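Long-range contacts in adhesion and penetration protein autotransporter (Haemophilus influenzae, PDB 3SYJ), which promotes bacterial adherence to and invasion of host cells, mediates aggregation through self-association of its passenger domain, and is probably a serine protease: residues L121-V125 against G381-H385; K303-M309 against R333-E338; K346-F352 against N368-N374; I384-S390 against K406-L412. All coordinates share one frame; numbering follows the deposited sequence.

Interaction 1. Residues L121-V125 against G381-H385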
# COMPACT_ATOMS: atom_id res chain seq x y z
N LEU A 121 -48.10 -32.75 -38.71
CA LEU A 121 -48.56 -31.52 -38.06
C LEU A 121 -48.58 -30.38 -39.07
O LEU A 121 -47.93 -30.45 -40.10
CB LEU A 121 -47.64 -31.17 -36.90
CG LEU A 121 -47.48 -32.29 -35.88
CD1 LEU A 121 -46.49 -31.89 -34.78
CD2 LEU A 121 -48.82 -32.65 -35.28
N HIS A 122 -49.33 -29.33 -38.78
CA HIS A 122 -49.49 -28.25 -39.75
C HIS A 122 -48.32 -27.27 -39.75
O HIS A 122 -48.16 -26.51 -40.71
CB HIS A 122 -50.85 -27.54 -39.60
CG HIS A 122 -50.89 -26.49 -38.54
ND1 HIS A 122 -50.56 -26.74 -37.22
CD2 HIS A 122 -51.26 -25.19 -38.59
CE1 HIS A 122 -50.71 -25.64 -36.51
NE2 HIS A 122 -51.13 -24.68 -37.32
N LYS A 123 -47.50 -27.30 -38.71
CA LYS A 123 -46.32 -26.43 -38.62
C LYS A 123 -45.08 -27.19 -38.18
O LYS A 123 -45.18 -28.19 -37.48
CB LYS A 123 -46.57 -25.31 -37.62
CG LYS A 123 -47.61 -24.28 -38.06
CD LYS A 123 -47.07 -23.36 -39.13
CE LYS A 123 -48.11 -22.29 -39.47
NZ LYS A 123 -47.59 -21.28 -40.44
N PHE A 124 -43.90 -26.72 -38.60
CA PHE A 124 -42.64 -27.23 -38.06
C PHE A 124 -42.60 -26.93 -36.57
O PHE A 124 -42.91 -25.81 -36.16
CB PHE A 124 -41.42 -26.57 -38.71
CG PHE A 124 -41.18 -26.97 -40.13
CD1 PHE A 124 -41.91 -27.98 -40.73
CD2 PHE A 124 -40.18 -26.35 -40.88
CE1 PHE A 124 -41.67 -28.34 -42.05
CE2 PHE A 124 -39.93 -26.72 -42.19
CZ PHE A 124 -40.68 -27.71 -42.78
N VAL A 125 -42.22 -27.91 -35.75
CA VAL A 125 -42.13 -27.69 -34.31
C VAL A 125 -40.81 -27.03 -33.95
O VAL A 125 -39.75 -27.52 -34.32
CB VAL A 125 -42.29 -29.01 -33.52
CG1 VAL A 125 -42.02 -28.78 -32.02
CG2 VAL A 125 -43.68 -29.62 -33.75
N GLY A 381 -46.88 -21.38 -44.74
CA GLY A 381 -46.64 -22.81 -44.80
C GLY A 381 -46.14 -23.38 -43.48
O GLY A 381 -46.19 -22.70 -42.45
N ALA A 382 -45.66 -24.61 -43.52
CA ALA A 382 -45.28 -25.30 -42.29
C ALA A 382 -44.18 -24.56 -41.55
O ALA A 382 -44.19 -24.48 -40.31
CB ALA A 382 -44.86 -26.71 -42.58
N GLY A 383 -43.24 -24.00 -42.30
CA GLY A 383 -42.09 -23.34 -41.71
C GLY A 383 -40.90 -23.31 -42.65
O GLY A 383 -40.99 -23.79 -43.79
N ILE A 384 -39.79 -22.74 -42.20
CA ILE A 384 -38.60 -22.67 -43.04
C ILE A 384 -37.40 -23.30 -42.36
O ILE A 384 -37.08 -22.97 -41.21
CB ILE A 384 -38.24 -21.21 -43.42
CG1 ILE A 384 -39.45 -20.52 -44.06
CG2 ILE A 384 -37.01 -21.16 -44.33
CD1 ILE A 384 -39.23 -19.05 -44.30
N HIS A 385 -36.73 -24.20 -43.07
CA HIS A 385 -35.53 -24.83 -42.55
C HIS A 385 -34.32 -24.38 -43.36
O HIS A 385 -34.23 -24.65 -44.56
CB HIS A 385 -35.66 -26.36 -42.57
CG HIS A 385 -34.48 -27.08 -42.00
ND1 HIS A 385 -33.27 -27.16 -42.65
CD2 HIS A 385 -34.34 -27.77 -40.84
CE1 HIS A 385 -32.42 -27.86 -41.91
NE2 HIS A 385 -33.05 -28.24 -40.81

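Interaction 2. Residues K303-M309 against R333-E338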
# COMPACT_ATOMS: atom_id res chain seq x y z
N LYS A 303 -44.83 -28.97 -61.70
CA LYS A 303 -46.12 -28.82 -61.02
C LYS A 303 -45.94 -29.12 -59.53
O LYS A 303 -45.26 -30.08 -59.17
CB LYS A 303 -47.16 -29.77 -61.60
CG LYS A 303 -47.70 -29.39 -62.98
CD LYS A 303 -48.34 -27.99 -63.00
CE LYS A 303 -49.50 -27.84 -61.99
NZ LYS A 303 -50.79 -28.49 -62.41
N ILE A 304 -46.56 -28.32 -58.67
CA ILE A 304 -46.53 -28.60 -57.23
C ILE A 304 -47.94 -28.52 -56.62
O ILE A 304 -48.84 -27.92 -57.21
CB ILE A 304 -45.60 -27.63 -56.49
CG1 ILE A 304 -46.13 -26.20 -56.57
CG2 ILE A 304 -44.20 -27.72 -57.06
CD1 ILE A 304 -45.29 -25.18 -55.85
N THR A 305 -48.12 -29.13 -55.45
CA THR A 305 -49.42 -29.09 -54.77
C THR A 305 -49.37 -28.21 -53.54
O THR A 305 -48.38 -28.21 -52.81
CB THR A 305 -49.91 -30.49 -54.38
OG1 THR A 305 -48.98 -31.09 -53.47
CG2 THR A 305 -50.04 -31.37 -55.61
N LEU A 306 -50.44 -27.45 -53.31
CA LEU A 306 -50.50 -26.50 -52.21
C LEU A 306 -51.76 -26.70 -51.39
O LEU A 306 -52.51 -27.66 -51.59
CB LEU A 306 -50.47 -25.06 -52.75
CG LEU A 306 -49.35 -24.67 -53.71
CD1 LEU A 306 -49.70 -23.40 -54.45
CD2 LEU A 306 -48.03 -24.50 -52.97
N ALA A 307 -52.01 -25.78 -50.45
CA ALA A 307 -53.24 -25.80 -49.70
C ALA A 307 -54.39 -25.74 -50.69
O ALA A 307 -54.44 -24.85 -51.53
CB ALA A 307 -53.31 -24.63 -48.76
N ASN A 308 -55.30 -26.70 -50.59
CA ASN A 308 -56.47 -26.73 -51.46
C ASN A 308 -57.74 -26.23 -50.76
O ASN A 308 -58.33 -26.93 -49.93
CB ASN A 308 -56.66 -28.14 -52.02
CG ASN A 308 -57.77 -28.21 -53.04
OD1 ASN A 308 -58.58 -27.29 -53.15
ND2 ASN A 308 -57.83 -29.31 -53.78
N MET A 309 -58.17 -25.02 -51.11
CA MET A 309 -59.29 -24.37 -50.43
C MET A 309 -60.64 -24.97 -50.77
O MET A 309 -61.64 -24.70 -50.10
CB MET A 309 -59.31 -22.88 -50.74
CG MET A 309 -58.03 -22.17 -50.35
SD MET A 309 -57.79 -22.23 -48.57
CE MET A 309 -56.01 -22.40 -48.52
N ARG A 333 -57.43 -30.17 -46.66
CA ARG A 333 -57.08 -28.86 -47.20
C ARG A 333 -55.62 -28.49 -46.96
O ARG A 333 -54.94 -28.01 -47.85
CB ARG A 333 -57.99 -27.79 -46.60
CG ARG A 333 -57.57 -26.36 -46.90
CD ARG A 333 -58.53 -25.36 -46.25
NE ARG A 333 -59.89 -25.54 -46.75
CZ ARG A 333 -60.95 -24.85 -46.33
NH1 ARG A 333 -60.81 -23.94 -45.38
NH2 ARG A 333 -62.15 -25.09 -46.85
N LEU A 334 -55.15 -28.70 -45.73
CA LEU A 334 -53.78 -28.35 -45.38
C LEU A 334 -52.80 -29.43 -45.82
O LEU A 334 -51.71 -29.14 -46.29
CB LEU A 334 -53.65 -28.08 -43.88
CG LEU A 334 -54.48 -26.91 -43.34
CD1 LEU A 334 -54.33 -26.79 -41.84
CD2 LEU A 334 -54.08 -25.61 -44.00
N ASN A 335 -53.20 -30.69 -45.67
CA ASN A 335 -52.31 -31.80 -45.99
C ASN A 335 -52.00 -31.88 -47.47
O ASN A 335 -51.08 -32.59 -47.88
CB ASN A 335 -52.87 -33.15 -45.54
CG ASN A 335 -51.94 -34.30 -45.88
OD1 ASN A 335 -50.81 -34.38 -45.38
ND2 ASN A 335 -52.40 -35.20 -46.74
N ASN A 336 -52.78 -31.16 -48.28
CA ASN A 336 -52.59 -31.19 -49.73
C ASN A 336 -51.24 -30.60 -50.14
O ASN A 336 -50.66 -31.01 -51.14
CB ASN A 336 -53.73 -30.47 -50.46
CG ASN A 336 -53.79 -30.83 -51.93
OD1 ASN A 336 -53.54 -29.99 -52.80
ND2 ASN A 336 -54.10 -32.09 -52.23
N GLY A 337 -50.76 -29.64 -49.36
CA GLY A 337 -49.49 -28.99 -49.63
C GLY A 337 -48.29 -29.91 -49.47
O GLY A 337 -48.18 -30.64 -48.49
N GLU A 338 -47.39 -29.88 -50.45
CA GLU A 338 -46.15 -30.63 -50.35
C GLU A 338 -45.00 -29.74 -49.86
O GLU A 338 -45.03 -28.52 -50.01
CB GLU A 338 -45.79 -31.27 -51.70
CG GLU A 338 -45.60 -30.27 -52.84
CD GLU A 338 -45.14 -30.93 -54.13
OE1 GLU A 338 -44.02 -31.49 -54.15
OE2 GLU A 338 -45.90 -30.90 -55.12
O HOH W 1 -45.99 -32.47 -57.04

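Interaction 3. Residues K346-F352 against N368-N374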
# COMPACT_ATOMS: atom_id res chain seq x y z
N LYS A 346 -24.23 -21.68 -55.15
CA LYS A 346 -23.80 -20.31 -55.20
C LYS A 346 -24.59 -19.15 -54.63
O LYS A 346 -24.41 -18.82 -53.51
CB LYS A 346 -23.38 -19.91 -56.61
CG LYS A 346 -22.08 -20.50 -57.04
CD LYS A 346 -21.83 -20.35 -58.51
CE LYS A 346 -20.51 -20.90 -59.01
NZ LYS A 346 -19.62 -21.62 -58.06
N GLN A 347 -25.49 -18.58 -55.39
CA GLN A 347 -26.61 -17.81 -54.92
C GLN A 347 -27.87 -18.08 -55.69
O GLN A 347 -28.02 -17.62 -56.78
CB GLN A 347 -26.32 -16.33 -54.89
CG GLN A 347 -27.36 -15.47 -54.26
CD GLN A 347 -27.31 -15.47 -52.75
OE1 GLN A 347 -26.31 -15.66 -52.19
NE2 GLN A 347 -28.39 -15.21 -52.14
N GLY A 348 -28.80 -18.77 -55.07
CA GLY A 348 -30.04 -19.11 -55.73
C GLY A 348 -31.09 -18.04 -55.56
O GLY A 348 -30.97 -17.15 -54.70
N SER A 349 -32.13 -18.11 -56.37
CA SER A 349 -33.21 -17.13 -56.35
C SER A 349 -34.56 -17.83 -56.37
O SER A 349 -34.75 -18.84 -57.05
CB SER A 349 -33.10 -16.18 -57.55
OG SER A 349 -32.03 -15.26 -57.38
N LEU A 350 -35.51 -17.29 -55.62
CA LEU A 350 -36.87 -17.80 -55.64
C LEU A 350 -37.80 -16.61 -55.73
O LEU A 350 -37.79 -15.74 -54.85
CB LEU A 350 -37.16 -18.63 -54.39
CG LEU A 350 -38.61 -19.08 -54.27
CD1 LEU A 350 -39.03 -19.98 -55.46
CD2 LEU A 350 -38.88 -19.76 -52.92
N ILE A 351 -38.59 -16.54 -56.79
CA ILE A 351 -39.42 -15.37 -57.02
C ILE A 351 -40.87 -15.75 -56.82
O ILE A 351 -41.35 -16.71 -57.42
CB ILE A 351 -39.25 -14.79 -58.46
CG1 ILE A 351 -37.88 -14.15 -58.62
CG2 ILE A 351 -40.33 -13.76 -58.75
CD1 ILE A 351 -36.80 -15.12 -59.03
N PHE A 352 -41.55 -14.99 -55.98
CA PHE A 352 -42.97 -15.19 -55.77
C PHE A 352 -43.80 -14.38 -56.78
O PHE A 352 -43.92 -13.15 -56.67
CB PHE A 352 -43.35 -14.84 -54.32
CG PHE A 352 -43.05 -15.93 -53.32
CD1 PHE A 352 -41.75 -16.37 -53.12
CD2 PHE A 352 -44.07 -16.51 -52.57
CE1 PHE A 352 -41.47 -17.37 -52.19
CE2 PHE A 352 -43.80 -17.51 -51.65
CZ PHE A 352 -42.50 -17.95 -51.46
N ASN A 368 -27.20 -20.57 -50.13
CA ASN A 368 -27.73 -19.21 -50.02
C ASN A 368 -28.83 -18.96 -51.04
O ASN A 368 -28.73 -19.39 -52.18
CB ASN A 368 -26.62 -18.19 -50.19
CG ASN A 368 -25.49 -18.41 -49.22
OD1 ASN A 368 -25.72 -18.70 -48.05
ND2 ASN A 368 -24.25 -18.29 -49.70
N PHE A 369 -29.87 -18.26 -50.61
CA PHE A 369 -30.99 -17.91 -51.48
C PHE A 369 -31.46 -16.48 -51.27
O PHE A 369 -31.39 -15.95 -50.16
CB PHE A 369 -32.16 -18.87 -51.29
CG PHE A 369 -32.04 -20.13 -52.09
CD1 PHE A 369 -31.24 -21.17 -51.65
CD2 PHE A 369 -32.72 -20.28 -53.29
CE1 PHE A 369 -31.12 -22.34 -52.39
CE2 PHE A 369 -32.60 -21.44 -54.04
CZ PHE A 369 -31.80 -22.47 -53.59
N THR A 370 -31.93 -15.87 -52.35
CA THR A 370 -32.62 -14.59 -52.30
C THR A 370 -34.06 -14.88 -52.67
O THR A 370 -34.33 -15.43 -53.74
CB THR A 370 -32.03 -13.58 -53.30
OG1 THR A 370 -30.64 -13.36 -53.00
CG2 THR A 370 -32.77 -12.24 -53.23
N VAL A 371 -34.98 -14.54 -51.78
CA VAL A 371 -36.38 -14.86 -51.98
C VAL A 371 -37.16 -13.56 -52.02
O VAL A 371 -37.16 -12.78 -51.06
CB VAL A 371 -36.91 -15.76 -50.86
CG1 VAL A 371 -38.32 -16.22 -51.18
CG2 VAL A 371 -36.00 -16.97 -50.70
N SER A 372 -37.80 -13.31 -53.15
CA SER A 372 -38.33 -11.99 -53.43
C SER A 372 -39.70 -12.03 -54.08
O SER A 372 -39.96 -12.87 -54.94
CB SER A 372 -37.34 -11.25 -54.34
OG SER A 372 -37.98 -10.18 -55.02
N PRO A 373 -40.58 -11.10 -53.68
CA PRO A 373 -41.88 -10.93 -54.34
C PRO A 373 -41.72 -10.09 -55.58
O PRO A 373 -40.87 -9.21 -55.58
CB PRO A 373 -42.69 -10.11 -53.32
CG PRO A 373 -41.73 -9.71 -52.24
CD PRO A 373 -40.35 -10.08 -52.65
N ASN A 374 -42.51 -10.32 -56.62
CA ASN A 374 -42.56 -9.37 -57.72
C ASN A 374 -43.19 -8.07 -57.24
O ASN A 374 -42.84 -6.99 -57.70
CB ASN A 374 -43.38 -9.92 -58.89
CG ASN A 374 -42.61 -10.92 -59.70
OD1 ASN A 374 -41.37 -10.95 -59.65
ND2 ASN A 374 -43.33 -11.75 -60.45
O HOH W 2 -24.91 -21.58 -51.68
O HOH W 3 -23.66 -16.44 -52.13
O HOH W 4 -28.93 -14.72 -49.11

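Interaction 4. Residues I384-S390 against K406-L412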
# COMPACT_ATOMS: atom_id res chain seq x y z
N ILE A 384 -39.79 -22.74 -42.20
CA ILE A 384 -38.60 -22.67 -43.04
C ILE A 384 -37.40 -23.30 -42.36
O ILE A 384 -37.08 -22.97 -41.21
CB ILE A 384 -38.24 -21.21 -43.42
CG1 ILE A 384 -39.45 -20.52 -44.06
CG2 ILE A 384 -37.01 -21.16 -44.33
CD1 ILE A 384 -39.23 -19.05 -44.30
N HIS A 385 -36.73 -24.20 -43.07
CA HIS A 385 -35.53 -24.83 -42.55
C HIS A 385 -34.32 -24.38 -43.36
O HIS A 385 -34.23 -24.65 -44.56
CB HIS A 385 -35.66 -26.36 -42.57
CG HIS A 385 -34.48 -27.08 -42.00
ND1 HIS A 385 -33.27 -27.16 -42.65
CD2 HIS A 385 -34.34 -27.77 -40.84
CE1 HIS A 385 -32.42 -27.86 -41.91
NE2 HIS A 385 -33.05 -28.24 -40.81
N VAL A 386 -33.40 -23.67 -42.71
CA VAL A 386 -32.20 -23.19 -43.37
C VAL A 386 -30.98 -23.95 -42.86
O VAL A 386 -30.73 -23.99 -41.65
CB VAL A 386 -31.99 -21.68 -43.13
CG1 VAL A 386 -30.77 -21.18 -43.88
CG2 VAL A 386 -33.24 -20.89 -43.53
N SER A 387 -30.24 -24.54 -43.79
CA SER A 387 -29.07 -25.38 -43.49
C SER A 387 -27.99 -24.62 -42.76
O SER A 387 -27.92 -23.39 -42.83
CB SER A 387 -28.44 -25.91 -44.78
OG SER A 387 -29.36 -26.65 -45.55
N GLU A 388 -27.11 -25.36 -42.10
CA GLU A 388 -25.93 -24.78 -41.47
C GLU A 388 -25.11 -24.03 -42.51
O GLU A 388 -24.91 -24.51 -43.62
CB GLU A 388 -25.07 -25.87 -40.83
CG GLU A 388 -24.01 -25.31 -39.89
CD GLU A 388 -23.24 -26.38 -39.15
OE1 GLU A 388 -23.46 -27.58 -39.41
OE2 GLU A 388 -22.41 -26.01 -38.29
N ASN A 389 -24.63 -22.85 -42.14
CA ASN A 389 -23.78 -22.05 -43.02
C ASN A 389 -24.50 -21.46 -44.24
O ASN A 389 -23.87 -20.91 -45.13
CB ASN A 389 -22.57 -22.87 -43.48
CG ASN A 389 -21.70 -23.33 -42.33
OD1 ASN A 389 -21.23 -24.46 -42.31
ND2 ASN A 389 -21.49 -22.44 -41.35
N SER A 390 -25.82 -21.58 -44.28
CA SER A 390 -26.59 -21.04 -45.38
C SER A 390 -27.30 -19.79 -44.94
O SER A 390 -27.71 -19.69 -43.78
CB SER A 390 -27.60 -22.06 -45.88
OG SER A 390 -26.95 -23.22 -46.36
N LYS A 406 -39.25 -21.10 -37.78
CA LYS A 406 -37.89 -21.06 -38.31
C LYS A 406 -37.01 -22.08 -37.61
O LYS A 406 -36.81 -22.00 -36.40
CB LYS A 406 -37.28 -19.66 -38.19
CG LYS A 406 -35.74 -19.64 -38.14
CD LYS A 406 -35.13 -19.68 -39.53
CE LYS A 406 -33.60 -19.71 -39.50
NZ LYS A 406 -33.05 -21.01 -39.05
N ILE A 407 -36.51 -23.04 -38.37
CA ILE A 407 -35.62 -24.05 -37.82
C ILE A 407 -34.38 -24.20 -38.69
O ILE A 407 -34.21 -23.45 -39.64
CB ILE A 407 -36.32 -25.42 -37.65
CG1 ILE A 407 -36.88 -25.92 -38.99
CG2 ILE A 407 -37.43 -25.34 -36.63
CD1 ILE A 407 -37.53 -27.29 -38.88
N GLY A 408 -33.53 -25.15 -38.36
CA GLY A 408 -32.26 -25.29 -39.04
C GLY A 408 -31.21 -24.37 -38.45
O GLY A 408 -31.54 -23.33 -37.86
N LYS A 409 -29.95 -24.76 -38.58
CA LYS A 409 -28.86 -23.98 -38.01
C LYS A 409 -28.53 -22.72 -38.82
O LYS A 409 -27.77 -21.88 -38.36
CB LYS A 409 -27.60 -24.84 -37.88
CG LYS A 409 -27.70 -25.98 -36.88
CD LYS A 409 -26.42 -26.79 -36.91
CE LYS A 409 -26.53 -28.02 -36.03
NZ LYS A 409 -26.80 -27.65 -34.61
N GLY A 410 -29.10 -22.61 -40.02
CA GLY A 410 -28.79 -21.50 -40.90
C GLY A 410 -29.48 -20.19 -40.55
O GLY A 410 -30.24 -20.12 -39.58
N THR A 411 -29.23 -19.17 -41.37
CA THR A 411 -29.74 -17.81 -41.13
C THR A 411 -30.92 -17.42 -42.03
O THR A 411 -30.94 -17.73 -43.22
CB THR A 411 -28.61 -16.77 -41.29
OG1 THR A 411 -27.59 -17.03 -40.31
CG2 THR A 411 -29.13 -15.36 -41.11
N LEU A 412 -31.89 -16.74 -41.44
CA LEU A 412 -33.02 -16.18 -42.18
C LEU A 412 -32.89 -14.68 -42.04
O LEU A 412 -33.12 -14.13 -40.96
CB LEU A 412 -34.34 -16.60 -41.52
CG LEU A 412 -35.56 -16.97 -42.36
CD1 LEU A 412 -36.81 -16.27 -41.81
CD2 LEU A 412 -35.39 -16.63 -43.82
O HOH W 5 -25.74 -18.88 -41.71

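Interaction 1. Residues L121-V125 against G381-H385
Phe124 lays its ring over the peptide joining Ala382 to Gly383, and this aromatic-on-backbone packing is the dense half of the contact. Gly383 N sits 4.1 Å above the plane of the Phe124 ring, over its centre, while Ala382 C lies over the same face nearer the rim. On one side of the ring Phe124 CE1 meets the methyl Ala382 CB at 3.6 Å; further along, Phe124 CE2 reaches Gly383 O at 3.5 Å, and His385 N stands at the ring edge. A CB on Gly383 would collide with Phe124 CD2, and the backbone angles there would also press it against the carbonyl O of Ala382. The backbones are pinned together as well: Phe124 N donates to Ala382 O at 2.8 Å. Beside it, Lys123 bends at chi2 (-74°), which carries NZ to Gly381 O at 2.8 Å; that ammonium also forms a salt bridge with Asp402 and a hydrogen bond to Arg403 O, so three oxygens grip it in a buried place. The His122 side is looser. His122 is partly exposed, its ring is turned to its own neighbour Lys123, and across the contact it offers little more than His122 O, 3.5 Å from Ala382 CA. Here a loop of the peptidase S6 domain docks on the turn leading into a parallel strand, as in serine protease autotransporter passengers, where the protease domain sits against the start of the beta-helix.

Interaction 2. Residues K303-M309 against R333-E338
Thr305 N donates at 2.9 Å to the anti lone pair of Glu338 OE2, the one away from the other carboxylate oxygen. The setting is the start of the beta-helical part of the passenger, where the loop after a short, weakly bonded helix runs along strand 301-308. The carboxylate accepts from a strand amide, much as a neighbouring strand's carbonyl would: Glu338 CG stands between the backbone N and the carbonyl carbon (chi1 60°), and the extended remainder of the chain crosses Thr305 at about a right angle. The other carboxylate oxygen, OE1, is bonded to Thr269, which should hold the carboxylate against rotation and fits a charged form.

The bond is returned by the backbone, since Glu338 N donates to Thr305 O at 3.1 Å. The hydroxyl of Thr305 works alongside: Thr305 OG1 donates to Asn336 O at 2.9 Å, nearly along the C=O axis. Thr305 therefore meets residues 336-338 through its amide, carbonyl and hydroxyl together.

At the far end of the strand Arg333 lies across Met309, with Arg333 CD 4.0 Å from Met309 SD, while its guanidinium NE is bonded to Leu311 O. There the helix contributes a main-chain acceptor as well: Asn308 N donates to Arg333 O at 3.1 Å, and the same oxygen, Arg333 O, receives a CA-H...O contact from Ala307 CA at 3.3 Å.

Interaction 3. Residues K346-F352 against N368-N374
Asn368 O accepts from Gly348 N at 3.0 Å, opening the pairing; Asn368 CB lies 3.2 Å from Gln347 OE1. A water accepts a hydrogen bond from Asn368 ND2 and donates to both Gln347 OE1 and Lys346 O, tying the polar ends together; Asn368 OD1 is held by Thr391 N of the next strand. The side-chain amides of Gln347 and Asn368 lie in planes only 19° apart. Phe369 presents a ring face to Gly348, whose CA is 4.1 Å from the ring centroid, a CH-pi contact. The lack of a side chain at Gly348 makes it possible, because a CB there would collide with Phe369 CE2.

Thr370 N donates to Gly348 O at 2.8 Å, and its carbonyl accepts from Leu350 N. Its hydroxyl, OG1, accepts from Gln347 NE2 at 3.0 Å, tilted 26° from the amide plane; Gln347 reaches it by a bend at chi2 (79°), and a water joins the same NE2 to Phe369 O. Val371 returns to the buried face. Its CG1 touches Phe352 CE1 at 3.5 Å and lies beside Leu350 CD2 at 4.0 Å, the Leu350 and Val371 side chains pointing the same way.

Ser372 carries the alternation on, with N bonded to Leu350 O and O to Phe352 N. Beyond Pro373, Asn374 N closes the run on Phe352 O at 3.2 Å. Equivalent residues thus stack rung over rung, with Phe369, Val371, Leu350 and Phe352 turned inward, the in-register parallel pairing of successive coils in a right-handed beta-helix.

Interaction 4. Residues I384-S390 against K406-L412
The imidazole of His385 has Gly408 over one face, its CA 3.7 Å from the ring centroid, in a CH-pi contact offset toward the rim. Ile407 CD1 lies at the ring edge, in plane, and Ile407 CG1 meets His385 CD2 at 3.6 Å. Tyr364 of the preceding coil stacks its ring on the same histidine. With CG anti to the nitrogen of its own backbone (chi1 -178°), His385 carries its ring across Ile407 at about a right angle. Gly408 fits because it has no CB, which would strike Val386 O.

Alongside this, the two strands pair in parallel: Ile407 N donates to Ile384 O at 2.9 Å, and Val386 N to Ile407 O. Ile407 O has a second donor, Lys406 NZ at 2.8 Å, which comes from the opposite face of the carbonyl plane. Lys406 folds back through bends at chi2 and chi4; its buried NZ also bonds Gly410 O and, beyond the segments, Asp428 O, so three backbone oxygens accept from it.

After Val386 the strands turn a corner together. Gly410 N donates to Val386 O at 2.7 Å, Val386 CG1 comes within 3.5 Å of Thr411 O, and Thr411 N rejoins the pairing at Ser390 O. A water bridges that carbonyl and Thr411 OG1. On the outside, the exposed Glu388 and Lys409 run side by side, Glu388 CD 3.9 Å from Lys409 CD, their charged ends not in contact. The type II turn Ser387-Ser390, set beside the Gly408-Gly410 bend, makes a corner between successive coils of the solenoid.

How the interactions relate
All four contacts lie at the beginning of the beta-helical stalk, and interaction 1 ties that stalk to the peptidase S6 domain. Along the chain, interactions 2 and 3 fall in turn between the two segments of interaction 1, and interaction 4 begins on strand 384-386, where interaction 1 ends. Interactions 1 and 4 share Ile384 and His385; their centres are about 13 Å apart, and Phe124 packs against Ile407 between them. The centres of interactions 1 and 2 are about 14 Å apart, and His122 meets Leu334 there. Those of interactions 3 and 4, joined through Asn368 and Ser390, are about 15 Å apart. The protease domain thus rests on stacked coils, in a passenger that self-associates.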